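Local coordinates for crystal protein (Bacillus thuringiensis serovar dakota, PDB 2ZTB), which probably acts as an aerolysin-type, beta-pore-forming parasporin toxin that recognises cancer cells, here in its proteolytically activated form, at residues Thr101-Phe106 / Thr155-Val160; Phe132-Glu137 / Asn232-Asp237; Ala166-Thr171 / Gln243-Leu248; Gln173-Ile178 / Gln239-Pro244. All coordinates share one frame; numbering follows the deposited sequence.

Contact 1. Residues Thr101-Phe106 / Thr155-Val160; sequences TITGSF and TVSKSV. With EDO (1,2-ethanediol), chain F; EDO (1,2-ethanediol), chain G.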
loop_
_atom_site.group_PDB
_atom_site.type_symbol
_atom_site.label_atom_id
_atom_site.label_comp_id
_atom_site.label_asym_id
_atom_site.label_seq_id
_atom_site.Cartn_x
_atom_site.Cartn_y
_atom_site.Cartn_z
ATOM N N THR A 101 7.880 -40.917 1.817
ATOM C CA THR A 101 7.301 -39.645 1.467
ATOM C C THR A 101 7.850 -38.574 2.413
ATOM O O THR A 101 7.795 -38.721 3.624
ATOM C CB THR A 101 5.753 -39.693 1.524
ATOM O OG1 THR A 101 5.270 -40.648 0.567
ATOM C CG2 THR A 101 5.157 -38.327 1.212
ATOM N N ILE A 102 8.407 -37.516 1.835
ATOM C CA ILE A 102 8.905 -36.376 2.586
ATOM C C ILE A 102 7.954 -35.178 2.323
ATOM O O ILE A 102 7.564 -34.929 1.187
ATOM C CB ILE A 102 10.436 -36.089 2.271
ATOM C CG1 ILE A 102 10.974 -34.938 3.130
ATOM C CG2 ILE A 102 10.682 -35.733 0.788
ATOM C CD1 ILE A 102 12.511 -34.972 3.349
ATOM N N THR A 103 7.562 -34.480 3.390
ATOM C CA THR A 103 6.537 -33.447 3.343
ATOM C C THR A 103 7.027 -32.176 4.012
ATOM O O THR A 103 7.614 -32.223 5.089
ATOM C CB THR A 103 5.211 -33.912 4.016
ATOM O OG1 THR A 103 4.808 -35.172 3.474
ATOM C CG2 THR A 103 4.079 -32.910 3.769
ATOM N N GLY A 104 6.795 -31.042 3.345
ATOM C CA GLY A 104 7.056 -29.722 3.901
ATOM C C GLY A 104 5.882 -28.791 3.641
ATOM O O GLY A 104 5.053 -29.049 2.770
ATOM N N SER A 105 5.789 -27.714 4.423
ATOM C CA SER A 105 4.890 -26.621 4.076
ATOM C C SER A 105 5.531 -25.258 4.194
ATOM O O SER A 105 6.429 -25.030 5.004
ATOM C CB SER A 105 3.561 -26.665 4.830
ATOM O OG SER A 105 3.763 -26.697 6.216
ATOM N N PHE A 106 5.055 -24.365 3.341
ATOM C CA PHE A 106 5.585 -23.043 3.213
ATOM C C PHE A 106 4.378 -22.120 3.207
ATOM O O PHE A 106 3.365 -22.419 2.570
ATOM C CB PHE A 106 6.349 -22.950 1.894
ATOM C CG PHE A 106 7.097 -21.666 1.700
ATOM C CD1 PHE A 106 8.430 -21.578 2.038
ATOM C CD2 PHE A 106 6.470 -20.558 1.138
ATOM C CE1 PHE A 106 9.120 -20.416 1.830
ATOM C CE2 PHE A 106 7.158 -19.388 0.924
ATOM C CZ PHE A 106 8.476 -19.313 1.270
ATOM N N THR A 155 1.508 -27.006 0.786
ATOM C CA THR A 155 2.040 -28.263 1.304
ATOM C C THR A 155 2.569 -29.063 0.111
ATOM O O THR A 155 1.862 -29.243 -0.886
ATOM C CB THR A 155 0.951 -29.087 2.070
ATOM O OG1 THR A 155 0.400 -28.283 3.115
ATOM C CG2 THR A 155 1.530 -30.290 2.706
ATOM N N VAL A 156 3.811 -29.526 0.216
ATOM C CA VAL A 156 4.440 -30.301 -0.852
ATOM C C VAL A 156 4.962 -31.627 -0.308
ATOM O O VAL A 156 5.799 -31.643 0.598
ATOM C CB VAL A 156 5.600 -29.505 -1.564
ATOM C CG1 VAL A 156 6.291 -30.358 -2.629
ATOM C CG2 VAL A 156 5.084 -28.228 -2.183
ATOM N N SER A 157 4.437 -32.727 -0.848
ATOM C CA SER A 157 4.941 -34.062 -0.567
ATOM C C SER A 157 5.649 -34.642 -1.784
ATOM O O SER A 157 5.219 -34.437 -2.914
ATOM C CB SER A 157 3.795 -35.007 -0.197
ATOM O OG SER A 157 3.323 -34.729 1.103
ATOM N N LYS A 158 6.722 -35.385 -1.537
ATOM C CA LYS A 158 7.428 -36.095 -2.587
ATOM C C LYS A 158 7.765 -37.500 -2.133
ATOM O O LYS A 158 8.305 -37.696 -1.043
ATOM C CB LYS A 158 8.676 -35.324 -3.042
ATOM C CG LYS A 158 8.350 -34.010 -3.768
ATOM C CD LYS A 158 9.497 -33.436 -4.589
ATOM C CE LYS A 158 9.815 -34.300 -5.805
ATOM N NZ LYS A 158 11.120 -33.904 -6.423
ATOM N N SER A 159 7.401 -38.487 -2.949
ATOM C CA SER A 159 7.854 -39.855 -2.717
ATOM C C SER A 159 9.249 -39.997 -3.308
ATOM O O SER A 159 9.576 -39.347 -4.305
ATOM C CB SER A 159 6.904 -40.888 -3.331
ATOM O OG SER A 159 6.831 -40.753 -4.735
ATOM N N VAL A 160 10.078 -40.807 -2.668
ATOM C CA VAL A 160 11.442 -41.047 -3.126
ATOM C C VAL A 160 11.893 -42.453 -2.700
ATOM O O VAL A 160 11.604 -42.905 -1.592
ATOM C CB VAL A 160 12.424 -39.903 -2.677
ATOM C CG1 VAL A 160 12.490 -39.773 -1.163
ATOM C CG2 VAL A 160 13.819 -40.077 -3.271
HETATM C C1 EDO F . 0.045 -33.523 1.102
HETATM O O1 EDO F . 1.446 -33.230 1.213
HETATM C C2 EDO F . -0.538 -32.526 0.113
HETATM O O2 EDO F . 0.568 -31.900 -0.546
HETATM C C1 EDO G . 7.684 -35.708 7.106
HETATM O O1 EDO G . 8.599 -35.254 6.098
HETATM C C2 EDO G . 7.851 -34.851 8.357
HETATM O O2 EDO G . 6.722 -34.984 9.234
#

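Contact 2. Residues Phe132-Glu137 / Asn232-Asp237; sequences FEIGGE and NVSSFD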
loop_
_atom_site.group_PDB
_atom_site.type_symbol
_atom_site.label_atom_id
_atom_site.label_comp_id
_atom_site.label_asym_id
_atom_site.label_seq_id
_atom_site.Cartn_x
_atom_site.Cartn_y
_atom_site.Cartn_z
ATOM N N PHE A 132 2.266 -11.216 -10.601
ATOM C CA PHE A 132 3.668 -11.573 -10.465
ATOM C C PHE A 132 3.983 -12.837 -11.274
ATOM O O PHE A 132 3.187 -13.781 -11.305
ATOM C CB PHE A 132 4.009 -11.790 -8.994
ATOM C CG PHE A 132 4.054 -10.518 -8.175
ATOM C CD1 PHE A 132 3.131 -10.305 -7.151
ATOM C CD2 PHE A 132 5.025 -9.548 -8.417
ATOM C CE1 PHE A 132 3.172 -9.150 -6.368
ATOM C CE2 PHE A 132 5.077 -8.384 -7.645
ATOM C CZ PHE A 132 4.147 -8.184 -6.612
ATOM N N GLU A 133 5.146 -12.845 -11.922
ATOM C CA GLU A 133 5.582 -13.979 -12.733
ATOM C C GLU A 133 5.539 -15.299 -11.963
ATOM O O GLU A 133 4.931 -16.277 -12.423
ATOM C CB GLU A 133 6.987 -13.737 -13.282
ATOM C CG GLU A 133 7.578 -14.937 -14.007
ATOM C CD GLU A 133 8.970 -14.671 -14.537
ATOM O OE1 GLU A 133 9.259 -13.492 -14.882
ATOM O OE2 GLU A 133 9.769 -15.641 -14.616
ATOM N N ILE A 134 6.186 -15.314 -10.803
ATOM C CA ILE A 134 6.281 -16.504 -9.967
ATOM C C ILE A 134 5.071 -16.638 -9.031
ATOM O O ILE A 134 4.403 -17.679 -9.012
ATOM C CB ILE A 134 7.630 -16.541 -9.167
ATOM C CG1 ILE A 134 8.817 -16.591 -10.143
ATOM C CG2 ILE A 134 7.657 -17.718 -8.167
ATOM C CD1 ILE A 134 10.166 -16.303 -9.532
ATOM N N GLY A 135 4.770 -15.576 -8.293
ATOM C CA GLY A 135 3.705 -15.608 -7.303
ATOM C C GLY A 135 2.275 -15.574 -7.812
ATOM O O GLY A 135 1.363 -15.981 -7.094
ATOM N N GLY A 136 2.059 -15.089 -9.028
ATOM C CA GLY A 136 0.706 -14.999 -9.567
ATOM C C GLY A 136 -0.019 -13.724 -9.175
ATOM O O GLY A 136 0.605 -12.762 -8.723
ATOM N N GLU A 137 -1.341 -13.718 -9.361
ATOM C CA GLU A 137 -2.150 -12.527 -9.131
ATOM C C GLU A 137 -2.360 -12.252 -7.653
ATOM O O GLU A 137 -2.719 -13.146 -6.879
ATOM C CB GLU A 137 -3.509 -12.572 -9.837
ATOM C CG GLU A 137 -4.207 -11.190 -9.782
ATOM C CD GLU A 137 -5.701 -11.222 -10.074
ATOM O OE1 GLU A 137 -6.112 -11.783 -11.119
ATOM O OE2 GLU A 137 -6.463 -10.653 -9.260
ATOM N N ASN A 232 5.269 -10.042 -2.834
ATOM C CA ASN A 232 4.802 -11.421 -2.735
ATOM C C ASN A 232 6.025 -12.274 -2.428
ATOM O O ASN A 232 7.068 -12.109 -3.065
ATOM C CB ASN A 232 4.073 -11.867 -4.016
ATOM C CG ASN A 232 3.326 -13.206 -3.848
ATOM O OD1 ASN A 232 2.139 -13.231 -3.539
ATOM N ND2 ASN A 232 4.033 -14.319 -4.041
ATOM N N VAL A 233 5.924 -13.107 -1.391
ATOM C CA VAL A 233 6.986 -14.076 -1.047
ATOM C C VAL A 233 6.416 -15.489 -1.219
ATOM O O VAL A 233 5.392 -15.845 -0.624
ATOM C CB VAL A 233 7.624 -13.826 0.361
ATOM C CG1 VAL A 233 8.815 -14.761 0.616
ATOM C CG2 VAL A 233 8.115 -12.370 0.490
ATOM N N SER A 234 7.038 -16.262 -2.108
ATOM C CA SER A 234 6.584 -17.629 -2.384
ATOM C C SER A 234 7.756 -18.567 -2.657
ATOM O O SER A 234 8.882 -18.129 -2.941
ATOM C CB SER A 234 5.568 -17.659 -3.530
ATOM O OG SER A 234 6.147 -17.225 -4.752
ATOM N N SER A 235 7.492 -19.859 -2.520
ATOM C CA SER A 235 8.509 -20.866 -2.744
ATOM C C SER A 235 8.240 -21.499 -4.100
ATOM O O SER A 235 7.094 -21.563 -4.535
ATOM C CB SER A 235 8.511 -21.910 -1.628
ATOM O OG SER A 235 7.282 -22.596 -1.617
ATOM N N PHE A 236 9.316 -21.913 -4.765
ATOM C CA PHE A 236 9.277 -22.546 -6.081
ATOM C C PHE A 236 10.529 -23.412 -6.273
ATOM O O PHE A 236 11.428 -23.405 -5.434
ATOM C CB PHE A 236 9.127 -21.487 -7.196
ATOM C CG PHE A 236 10.324 -20.575 -7.361
ATOM C CD1 PHE A 236 11.084 -20.619 -8.521
ATOM C CD2 PHE A 236 10.680 -19.661 -6.365
ATOM C CE1 PHE A 236 12.190 -19.783 -8.693
ATOM C CE2 PHE A 236 11.788 -18.813 -6.535
ATOM C CZ PHE A 236 12.538 -18.887 -7.708
ATOM N N ASP A 237 10.564 -24.162 -7.367
ATOM C CA ASP A 237 11.693 -25.017 -7.746
ATOM C C ASP A 237 12.037 -26.036 -6.672
ATOM O O ASP A 237 13.190 -26.122 -6.232
ATOM C CB ASP A 237 12.922 -24.183 -8.157
ATOM C CG ASP A 237 12.785 -23.550 -9.549
ATOM O OD1 ASP A 237 11.787 -23.791 -10.260
ATOM O OD2 ASP A 237 13.697 -22.792 -9.937
HETATM O O HOH W 1 1.854 -16.831 -4.445
#

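Contact 3. Residues Ala166-Thr171 / Gln243-Leu248; sequences AQSRRT and QPARSL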
loop_
_atom_site.group_PDB
_atom_site.type_symbol
_atom_site.label_atom_id
_atom_site.label_comp_id
_atom_site.label_asym_id
_atom_site.label_seq_id
_atom_site.Cartn_x
_atom_site.Cartn_y
_atom_site.Cartn_z
ATOM N N ALA A 166 24.657 -51.049 4.470
ATOM C CA ALA A 166 24.670 -51.870 5.685
ATOM C C ALA A 166 24.576 -51.108 7.010
ATOM O O ALA A 166 23.534 -51.126 7.662
ATOM C CB ALA A 166 25.882 -52.816 5.675
ATOM N N GLN A 167 25.654 -50.441 7.407
ATOM C CA GLN A 167 25.719 -49.843 8.745
ATOM C C GLN A 167 25.825 -48.347 8.645
ATOM O O GLN A 167 26.875 -47.765 8.930
ATOM C CB GLN A 167 26.893 -50.413 9.563
ATOM C CG GLN A 167 26.675 -51.828 10.092
ATOM C CD GLN A 167 25.519 -51.937 11.087
ATOM O OE1 GLN A 167 24.795 -52.934 11.089
ATOM N NE2 GLN A 167 25.349 -50.923 11.938
ATOM N N SER A 168 24.720 -47.726 8.247
ATOM C CA SER A 168 24.731 -46.317 7.882
ATOM C C SER A 168 23.371 -45.644 7.998
ATOM O O SER A 168 22.330 -46.293 8.145
ATOM C CB SER A 168 25.265 -46.157 6.455
ATOM O OG SER A 168 24.730 -47.159 5.609
ATOM N N ARG A 169 23.416 -44.319 7.951
ATOM C CA ARG A 169 22.234 -43.490 7.833
ATOM C C ARG A 169 22.319 -42.720 6.522
ATOM O O ARG A 169 23.404 -42.544 5.959
ATOM C CB ARG A 169 22.126 -42.527 9.020
ATOM C CG ARG A 169 23.388 -41.725 9.277
ATOM C CD ARG A 169 23.445 -41.203 10.703
ATOM N NE ARG A 169 24.728 -40.560 10.992
ATOM C CZ ARG A 169 25.095 -39.361 10.528
ATOM N NH1 ARG A 169 24.286 -38.662 9.727
ATOM N NH2 ARG A 169 26.284 -38.864 10.858
ATOM N N ARG A 170 21.167 -42.255 6.050
ATOM C CA ARG A 170 21.082 -41.504 4.808
ATOM C C ARG A 170 20.012 -40.430 4.931
ATOM O O ARG A 170 18.850 -40.739 5.208
ATOM C CB ARG A 170 20.783 -42.458 3.641
ATOM C CG ARG A 170 21.162 -41.892 2.295
ATOM C CD ARG A 170 21.405 -42.962 1.236
ATOM N NE ARG A 170 21.825 -42.304 0.001
ATOM C CZ ARG A 170 21.795 -42.844 -1.212
ATOM N NH1 ARG A 170 21.364 -44.088 -1.406
ATOM N NH2 ARG A 170 22.200 -42.118 -2.245
ATOM N N THR A 171 20.416 -39.177 4.722
ATOM C CA THR A 171 19.529 -38.016 4.834
ATOM C C THR A 171 18.884 -37.626 3.490
ATOM O O THR A 171 19.542 -37.631 2.438
ATOM C CB THR A 171 20.280 -36.791 5.438
ATOM O OG1 THR A 171 20.791 -37.138 6.726
ATOM C CG2 THR A 171 19.366 -35.615 5.615
ATOM N N GLN A 243 21.284 -37.294 0.061
ATOM C CA GLN A 243 22.720 -37.169 0.339
ATOM C C GLN A 243 23.432 -38.524 0.468
ATOM O O GLN A 243 22.781 -39.538 0.741
ATOM C CB GLN A 243 22.957 -36.272 1.553
ATOM C CG GLN A 243 22.894 -34.801 1.197
ATOM C CD GLN A 243 22.493 -33.938 2.359
ATOM O OE1 GLN A 243 22.147 -32.759 2.185
ATOM N NE2 GLN A 243 22.520 -34.513 3.563
ATOM N N PRO A 244 24.762 -38.553 0.240
ATOM C CA PRO A 244 25.476 -39.830 0.324
ATOM C C PRO A 244 25.300 -40.478 1.691
ATOM O O PRO A 244 25.266 -39.776 2.704
ATOM C CB PRO A 244 26.945 -39.436 0.109
ATOM C CG PRO A 244 26.904 -38.139 -0.595
ATOM C CD PRO A 244 25.667 -37.441 -0.109
ATOM N N ALA A 245 25.156 -41.797 1.704
ATOM C CA ALA A 245 25.124 -42.560 2.949
ATOM C C ALA A 245 26.385 -42.301 3.762
ATOM O O ALA A 245 27.500 -42.329 3.232
ATOM C CB ALA A 245 24.988 -44.032 2.666
ATOM N N ARG A 246 26.187 -42.018 5.045
ATOM C CA ARG A 246 27.284 -41.828 5.979
ATOM C C ARG A 246 27.306 -42.942 7.028
ATOM O O ARG A 246 26.253 -43.396 7.486
ATOM C CB ARG A 246 27.218 -40.432 6.614
ATOM C CG ARG A 246 27.817 -39.309 5.735
ATOM C CD ARG A 246 29.090 -39.783 4.979
ATOM N NE ARG A 246 30.164 -40.249 5.873
ATOM C CZ ARG A 246 31.084 -41.164 5.555
ATOM N NH1 ARG A 246 31.086 -41.749 4.362
ATOM N NH2 ARG A 246 32.006 -41.507 6.444
ATOM N N SER A 247 28.505 -43.405 7.379
ATOM C CA SER A 247 28.661 -44.476 8.365
ATOM C C SER A 247 28.182 -44.026 9.750
ATOM O O SER A 247 28.386 -42.871 10.147
ATOM C CB SER A 247 30.112 -44.958 8.423
ATOM O OG SER A 247 30.208 -46.206 9.093
ATOM N N LEU A 248 27.546 -44.954 10.467
ATOM C CA LEU A 248 26.882 -44.670 11.748
ATOM C C LEU A 248 27.795 -44.049 12.809
ATOM O O LEU A 248 27.638 -42.872 13.154
ATOM C CB LEU A 248 26.210 -45.939 12.297
ATOM C CG LEU A 248 24.853 -46.293 11.673
ATOM C CD1 LEU A 248 24.384 -47.675 12.100
ATOM C CD2 LEU A 248 23.798 -45.243 12.005
HETATM O O HOH W 2 23.332 -38.867 4.521
#

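Contact 4. Residues Gln173-Ile178 / Gln239-Pro244; sequences QLTAKI and QTIVQP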
loop_
_atom_site.group_PDB
_atom_site.type_symbol
_atom_site.label_atom_id
_atom_site.label_comp_id
_atom_site.label_asym_id
_atom_site.label_seq_id
_atom_site.Cartn_x
_atom_site.Cartn_y
_atom_site.Cartn_z
ATOM N N GLN A 173 16.396 -34.496 1.859
ATOM C CA GLN A 173 15.836 -33.166 2.062
ATOM C C GLN A 173 14.844 -32.793 0.983
ATOM O O GLN A 173 14.973 -33.218 -0.161
ATOM C CB GLN A 173 16.942 -32.099 2.135
ATOM C CG GLN A 173 18.074 -32.444 3.127
ATOM C CD GLN A 173 19.283 -31.539 2.980
ATOM O OE1 GLN A 173 19.698 -31.217 1.868
ATOM N NE2 GLN A 173 19.866 -31.136 4.107
ATOM N N LEU A 174 13.847 -31.996 1.367
ATOM C CA LEU A 174 13.016 -31.293 0.409
ATOM C C LEU A 174 13.473 -29.846 0.412
ATOM O O LEU A 174 13.485 -29.192 1.458
ATOM C CB LEU A 174 11.528 -31.403 0.763
ATOM C CG LEU A 174 10.529 -30.699 -0.174
ATOM C CD1 LEU A 174 10.514 -31.309 -1.562
ATOM C CD2 LEU A 174 9.148 -30.739 0.425
ATOM N N THR A 175 13.873 -29.348 -0.752
ATOM C CA THR A 175 14.397 -27.995 -0.838
ATOM C C THR A 175 13.605 -27.155 -1.826
ATOM O O THR A 175 12.951 -27.689 -2.707
ATOM C CB THR A 175 15.880 -27.970 -1.239
ATOM O OG1 THR A 175 16.004 -28.269 -2.640
ATOM C CG2 THR A 175 16.704 -28.982 -0.399
ATOM N N ALA A 176 13.674 -25.833 -1.660
ATOM C CA ALA A 176 13.020 -24.901 -2.550
ATOM C C ALA A 176 13.826 -23.608 -2.706
ATOM O O ALA A 176 14.782 -23.359 -1.971
ATOM C CB ALA A 176 11.604 -24.603 -2.055
ATOM N N LYS A 177 13.459 -22.815 -3.708
ATOM C CA LYS A 177 13.904 -21.438 -3.792
ATOM C C LYS A 177 12.778 -20.551 -3.252
ATOM O O LYS A 177 11.598 -20.918 -3.306
ATOM C CB LYS A 177 14.259 -21.043 -5.226
ATOM C CG LYS A 177 15.418 -21.819 -5.843
ATOM C CD LYS A 177 15.730 -21.291 -7.233
ATOM C CE LYS A 177 16.889 -22.027 -7.880
ATOM N NZ LYS A 177 16.538 -23.385 -8.421
ATOM N N ILE A 178 13.152 -19.393 -2.716
ATOM C CA ILE A 178 12.186 -18.397 -2.312
ATOM C C ILE A 178 12.339 -17.185 -3.225
ATOM O O ILE A 178 13.453 -16.705 -3.453
ATOM C CB ILE A 178 12.351 -18.005 -0.829
ATOM C CG1 ILE A 178 12.137 -19.225 0.079
ATOM C CG2 ILE A 178 11.385 -16.880 -0.454
ATOM C CD1 ILE A 178 12.453 -18.929 1.567
ATOM N N GLN A 239 12.924 -29.468 -4.928
ATOM C CA GLN A 239 13.838 -30.556 -5.285
ATOM C C GLN A 239 13.929 -31.536 -4.142
ATOM O O GLN A 239 13.796 -31.171 -2.979
ATOM C CB GLN A 239 15.246 -30.040 -5.606
ATOM C CG GLN A 239 15.372 -29.149 -6.831
ATOM C CD GLN A 239 15.292 -29.914 -8.139
ATOM O OE1 GLN A 239 15.224 -31.147 -8.161
ATOM N NE2 GLN A 239 15.310 -29.187 -9.242
ATOM N N THR A 240 14.141 -32.795 -4.502
ATOM C CA THR A 240 14.503 -33.837 -3.564
ATOM C C THR A 240 16.014 -33.972 -3.644
ATOM O O THR A 240 16.586 -34.054 -4.740
ATOM C CB THR A 240 13.818 -35.173 -3.933
ATOM O OG1 THR A 240 12.407 -34.959 -3.971
ATOM C CG2 THR A 240 14.108 -36.253 -2.912
ATOM N N ILE A 241 16.652 -33.939 -2.476
ATOM C CA ILE A 241 18.093 -34.155 -2.363
ATOM C C ILE A 241 18.321 -35.362 -1.474
ATOM O O ILE A 241 17.989 -35.343 -0.288
ATOM C CB ILE A 241 18.854 -32.933 -1.764
ATOM C CG1 ILE A 241 18.383 -31.603 -2.376
ATOM C CG2 ILE A 241 20.372 -33.122 -1.894
ATOM C CD1 ILE A 241 18.778 -31.371 -3.830
ATOM N N VAL A 242 18.862 -36.422 -2.070
ATOM C CA VAL A 242 19.301 -37.575 -1.314
ATOM C C VAL A 242 20.820 -37.474 -1.174
ATOM O O VAL A 242 21.550 -37.549 -2.169
ATOM C CB VAL A 242 18.902 -38.927 -1.988
ATOM C CG1 VAL A 242 19.229 -40.090 -1.070
ATOM C CG2 VAL A 242 17.402 -38.940 -2.385
ATOM N N GLN A 243 21.284 -37.294 0.061
ATOM C CA GLN A 243 22.720 -37.169 0.339
ATOM C C GLN A 243 23.432 -38.524 0.468
ATOM O O GLN A 243 22.781 -39.538 0.741
ATOM C CB GLN A 243 22.957 -36.272 1.553
ATOM C CG GLN A 243 22.894 -34.801 1.197
ATOM C CD GLN A 243 22.493 -33.938 2.359
ATOM O OE1 GLN A 243 22.147 -32.759 2.185
ATOM N NE2 GLN A 243 22.520 -34.513 3.563
ATOM N N PRO A 244 24.762 -38.553 0.240
ATOM C CA PRO A 244 25.476 -39.830 0.324
ATOM C C PRO A 244 25.300 -40.478 1.691
ATOM O O PRO A 244 25.266 -39.776 2.704
ATOM C CB PRO A 244 26.945 -39.436 0.109
ATOM C CG PRO A 244 26.904 -38.139 -0.595
ATOM C CD PRO A 244 25.667 -37.441 -0.109
#

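Contact 1. Residues Thr101-Phe106 / Thr155-Val160
An antiparallel strand pair with a hydroxyl-rich outer face brings Thr103 up against Ser157 where strands 96-116 and 147-164 flank the toxin's hairpin. The short segments run at 163° to one another. Two hydrogen-bonded pairs stitch them: Ile102 with Lys158, whose N-to-O bonds each measure 2.9 Å, and Gly104 with Val156, where Gly104 N reaches Val156 O at 3.0 Å and Val156 N reaches Gly104 O at 2.9 Å. Non-hydrogen-bonded pairs alternate with these, and their side chains make up the outer face. At its middle, Thr103 OG1 and Ser157 OG are 2.8 Å apart and share a hydrogen bond whose donor could be either one. Thr103 holds OG1 beside its own backbone N (chi1 -52°), which leaves the methyl CG2 directed along the face to meet Thr155 CG2 at 3.8 Å. Thr101 repeats the pattern: its CG2 lies 3.9 Å from Ser157 CB. Hydroxyls and methyls are thus interleaved on one surface, where an ethanediol molecule, probably from the crystallisation liquor, donates to Thr155 O from O2. A second ethanediol accepts from Thr103 N with O1, at the strand edge turned away from 155-160. The other face is different in character. Ile102, Val156 and the aliphatic part of Lys158 turn toward strands 168-199 and 223-247, and Lys158 NZ ends in a hydrogen bond to Thr240 OG1. With its Thr/Ser face exposed and this second face turned to other strands, the arrangement is consistent with the elongated, all-beta body of aerolysin-type toxins.

Contact 2. Residues Phe132-Glu137 / Asn232-Asp237
Asn232 is the first residue of 232-237 to meet the hairpin turn at 132-137, and it does so with two different parts of its side chain. Its CB packs obliquely on the Phe132 ring, 3.6 Å from CD1, while CG lies anti to the backbone N (chi1 -169°) and carries the amide on toward Gly135. There ND2 comes within 3.5 Å of Gly135 CA, an approach made possible by the bare glycine backbone. A water joins the two sides: it donates to Gly135 O at 2.8 Å and takes a weak bond from Asn232 ND2 at 3.3 Å. The other end of the amide, OD1, is bonded to Ser110 OG, which helps to set its rotation. Two residues on, Ser234 puts OG near Ile134 CG2, at 3.8 Å, a van der Waals touch. Phe236 follows, its ring lying beneath Ile134: CD1 sits over one face, offset toward the rim and 4.0 Å from CZ, in a CH-pi contact, while the CG2 branch lies near the CG side of the same ring. The turn itself is closed by paired backbone bonds between Phe132 and Gly136, and Glu181 on the neighbouring strand 168-199 receives the N-H groups of both Ile134 and Gly135. The two segments share no direct hydrogen bond, so what joins them is aliphatic and aromatic packing plus one water. The chemistry thus divides the work: 232-237 offers the turn mainly an apolar seat, and Glu181 supplies the direct polar hold.

Contact 3. Residues Ala166-Thr171 / Gln243-Leu248
The guanidinium of Arg170 meets Gln243 edge-on: Gln243 O lies in the plane of the group and takes the N-H of NE at 3.0 Å, in a bond of 165°. The backbone of Pro244 and Ala245 approaches the same group obliquely. NH1 of Arg170 bonds to Thr163 O, so two main-chain carbonyls hold the group. The extended side chain, with CG anti to the backbone N, also lays CD 4.0 Å from Ala245 CB. Arg169 has Leu248 O at its guanidinium edge, near the plane, too loosely for a bond. Arg169 also carries the backbone pairing with Arg246. Arg169 N and Arg246 O are 3.0 Å apart, and Arg246 N and Arg169 O match them. Past it, Gln243 N binds Thr171 O at 3.0 Å, and a water spans Thr171 N and Pro244 O. At the far end the Leu248 side chain folds back, CG 3.7 Å from Ser168 N. Main-chain carbonyls thus do most of the holding at this exposed C-terminal tail, and the two that grip Arg170 would probably offset part of the charge on its guanidinium.

Contact 4. Residues Gln173-Ile178 / Gln239-Pro244
Thr175 is turned so that OG1 sits between its backbone N and carbonyl carbon (chi1 75°), which sends OG1 to Gln239 and CG2 to Ile241. OG1 lies 3.5 Å from Gln239 CB, and the methyl CG2 meets Ile241 CG1 at 3.7 Å, the two side chains crossing at about a right angle. Gln173 extends beyond CG along the same face, and its amide meets that of Gln243 with their planes 71° apart. Beneath these side chains the backbones pair in antiparallel fashion. Gln173 N reaches Ile241 O at 2.8 Å, and Ile241 N returns to Gln173 O at 2.9 Å. At the next hydrogen-bonded pair, Thr175 N bonds Gln239 O at 2.9 Å while Gln239 N bonds Thr175 O at 2.8 Å. Between them, Leu174 and Thr240 form a non-hydrogen-bonded pair and point to the opposite face. There Leu174 CD1 comes within 3.6 Å of Gln239 O, and the same CD1 also touches the aliphatic chain of Lys158, whose NZ in turn binds Thr240 OG1. That face therefore looks inward at strand 147-164, combining an apolar contact with a polar link across the layers. The segments run at 139° to one another, a marked twist. Strand 61-90 takes the other edge of 173-178, through backbone bonds of Leu174 and Ala176, so this strand is internal to its sheet. Long, twisted antiparallel strands of this kind, stacked on a second layer, are characteristic of the beta-sandwich body of aerolysin-type toxins.

In the fold
From the N terminus, contact 1 opens on strand 96-116 and closes on strand 147-164, bringing back the chain that makes the hairpin 126-142. Contact 2 opens within that loop, at the hairpin turn, but closes only on strand 223-247, so contacts 1 and 2 cross; they touch where Phe106 packs on Ser235. Contacts 3 and 4 open next, on strand 168-199, and both end on the same stretch of strand 223-247, sharing Gln243 and Pro244. Contact 2 crosses each of them, while contact 1 precedes them in series. Together they tie hairpin, flanking strands and C-terminal strand into one elongated body.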